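Local coordinates for protein glutathione S-transferase (PDB 3NIV) that is a zeta-class glutathione S-transferase that probably isomerises maleylacetoacetate and conjugates glutathione, at residues A[13-18]-A[174-179]. Residues are numbered along the deposited sequence; the frame is centred on the assembly and turned at random.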
# COMPACT_ATOMS: atom_id res chain seq x y z
N ALA A 13 10.42 -0.64 -5.50
CA ALA A 13 10.04 -1.57 -4.46
C ALA A 13 11.28 -2.28 -3.93
O ALA A 13 11.47 -2.38 -2.72
CB ALA A 13 9.03 -2.58 -4.99
N CYS A 14 12.13 -2.75 -4.84
CA CYS A 14 13.33 -3.48 -4.46
C CYS A 14 14.33 -2.61 -3.72
O CYS A 14 15.10 -3.08 -2.88
CB CYS A 14 14.02 -4.09 -5.68
SG CYS A 14 13.25 -5.60 -6.30
N TYR A 15 14.33 -1.33 -4.05
CA TYR A 15 15.22 -0.37 -3.40
C TYR A 15 14.81 -0.26 -1.92
O TYR A 15 15.65 -0.37 -1.03
CB TYR A 15 15.13 0.97 -4.15
CG TYR A 15 16.17 2.02 -3.83
CD1 TYR A 15 17.28 1.75 -3.04
CD2 TYR A 15 16.05 3.30 -4.36
CE1 TYR A 15 18.21 2.73 -2.76
CE2 TYR A 15 16.97 4.28 -4.09
CZ TYR A 15 18.06 3.99 -3.30
OH TYR A 15 18.97 5.00 -3.05
N ARG A 16 13.52 -0.10 -1.66
CA ARG A 16 13.03 -0.10 -0.27
C ARG A 16 13.52 -1.30 0.51
O ARG A 16 14.08 -1.17 1.59
CB ARG A 16 11.51 -0.15 -0.25
CG ARG A 16 10.83 0.93 -1.01
CD ARG A 16 9.38 0.56 -1.20
NE ARG A 16 8.75 1.52 -2.08
CZ ARG A 16 7.53 1.38 -2.57
NH1 ARG A 16 6.83 0.30 -2.25
NH2 ARG A 16 7.02 2.31 -3.36
N VAL A 17 13.26 -2.49 -0.04
CA VAL A 17 13.68 -3.69 0.64
C VAL A 17 15.18 -3.68 0.91
O VAL A 17 15.61 -3.98 2.01
CB VAL A 17 13.31 -4.95 -0.14
CG1 VAL A 17 13.74 -6.18 0.64
CG2 VAL A 17 11.82 -4.98 -0.38
N ARG A 18 15.97 -3.31 -0.09
CA ARG A 18 17.42 -3.28 0.08
C ARG A 18 17.86 -2.38 1.23
O ARG A 18 18.69 -2.79 2.05
CB ARG A 18 18.15 -2.95 -1.22
CG ARG A 18 18.08 -4.10 -2.25
CD ARG A 18 19.05 -3.90 -3.39
NE ARG A 18 18.97 -2.56 -3.95
CZ ARG A 18 18.22 -2.22 -4.99
NH1 ARG A 18 17.49 -3.14 -5.61
NH2 ARG A 18 18.22 -0.97 -5.42
N GLN A 174 11.53 6.98 -3.81
CA GLN A 174 10.60 7.84 -4.52
C GLN A 174 11.26 9.11 -5.08
O GLN A 174 10.95 9.55 -6.18
CB GLN A 174 9.42 8.23 -3.63
CG GLN A 174 8.26 8.87 -4.39
CD GLN A 174 7.74 7.99 -5.52
OE1 GLN A 174 7.71 8.42 -6.67
NE2 GLN A 174 7.32 6.76 -5.20
N VAL A 175 12.17 9.70 -4.31
CA VAL A 175 12.85 10.92 -4.70
C VAL A 175 13.84 10.61 -5.83
O VAL A 175 14.01 11.40 -6.75
CB VAL A 175 13.57 11.55 -3.49
CG1 VAL A 175 14.48 12.71 -3.91
CG2 VAL A 175 12.55 12.01 -2.46
N TYR A 176 14.47 9.45 -5.74
CA TYR A 176 15.31 8.95 -6.82
C TYR A 176 14.54 8.94 -8.15
O TYR A 176 15.02 9.48 -9.16
CB TYR A 176 15.78 7.55 -6.45
CG TYR A 176 16.56 6.81 -7.52
CD1 TYR A 176 15.91 6.04 -8.46
CD2 TYR A 176 17.95 6.86 -7.55
CE1 TYR A 176 16.60 5.36 -9.43
CE2 TYR A 176 18.65 6.18 -8.52
CZ TYR A 176 17.97 5.43 -9.45
OH TYR A 176 18.65 4.73 -10.42
N ASN A 177 13.35 8.35 -8.16
CA ASN A 177 12.48 8.35 -9.33
C ASN A 177 12.20 9.75 -9.87
O ASN A 177 12.16 9.96 -11.09
CB ASN A 177 11.15 7.69 -9.00
CG ASN A 177 11.23 6.18 -9.05
OD1 ASN A 177 12.23 5.62 -9.49
ND2 ASN A 177 10.18 5.51 -8.60
N ALA A 178 11.99 10.69 -8.96
CA ALA A 178 11.64 12.05 -9.33
C ALA A 178 12.76 12.75 -10.12
O ALA A 178 12.51 13.39 -11.14
CB ALA A 178 11.27 12.84 -8.08
N HIS A 179 13.99 12.63 -9.64
CA HIS A 179 15.12 13.24 -10.33
C HIS A 179 15.29 12.56 -11.68
O HIS A 179 15.45 13.21 -12.70
CB HIS A 179 16.40 13.14 -9.50
CG HIS A 179 16.35 13.94 -8.22
ND1 HIS A 179 16.15 15.30 -8.20
CD2 HIS A 179 16.50 13.56 -6.93
CE1 HIS A 179 16.16 15.73 -6.95
NE2 HIS A 179 16.37 14.69 -6.16
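Tyr15 and Tyr176 meet in a T-shaped (edge-to-face) stack that joins the helices 12-23 and 166-180. The edge of the Tyr15 ring is directed at the face of Tyr176, with centroids 5.8 Å apart and planes turned 76° against each other. The closest approach lies at the root of the second tyrosine: Tyr15 CE2 comes within 4.2 Å of Tyr176 CB, which sits at the Tyr15 edge, near the plane of that ring. Both side chains leave their helices toward the other segment. In Tyr176, CG stands trans to the backbone N (chi1 174°) and the ring is turned nearly perpendicular to the CA-CB-CG plane (chi2 -89°), a setting that presents its face to Tyr15. The Tyr176 ring is bordered in its own plane by OD1 of the next residue, Asn177, while its hydroxyl is hydrogen-bonded to Glu210.

Around this pair, Pro209 of helix 209-212 touches both tyrosines and also the side chain of Arg18. The Arg18 guanidinium folds back over its own helix, with Tyr15 CA 3.6 Å and Cys14 O 3.5 Å above its plane, both offset toward the rim; a salt bridge to Asp7 and a hydrogen bond to the carbonyl of Ala207 hold it there. Asn177 ND2 makes a second link between the helices through its hydrogen bond to the Thr12 hydroxyl.

One helix belongs to the thioredoxin-like N-terminal domain and the other to the helical C-terminal domain, so the stack is part of the domain interface. No hydrogen bond joins the two segments directly and their shared buried surface is only 100 Å²; cohesion here is dispersive, with the weak electrostatic attraction of ring C-H for a pi face, and the polar bonds of Tyr176, Asn177 and Arg18 run to partners beyond the two segments.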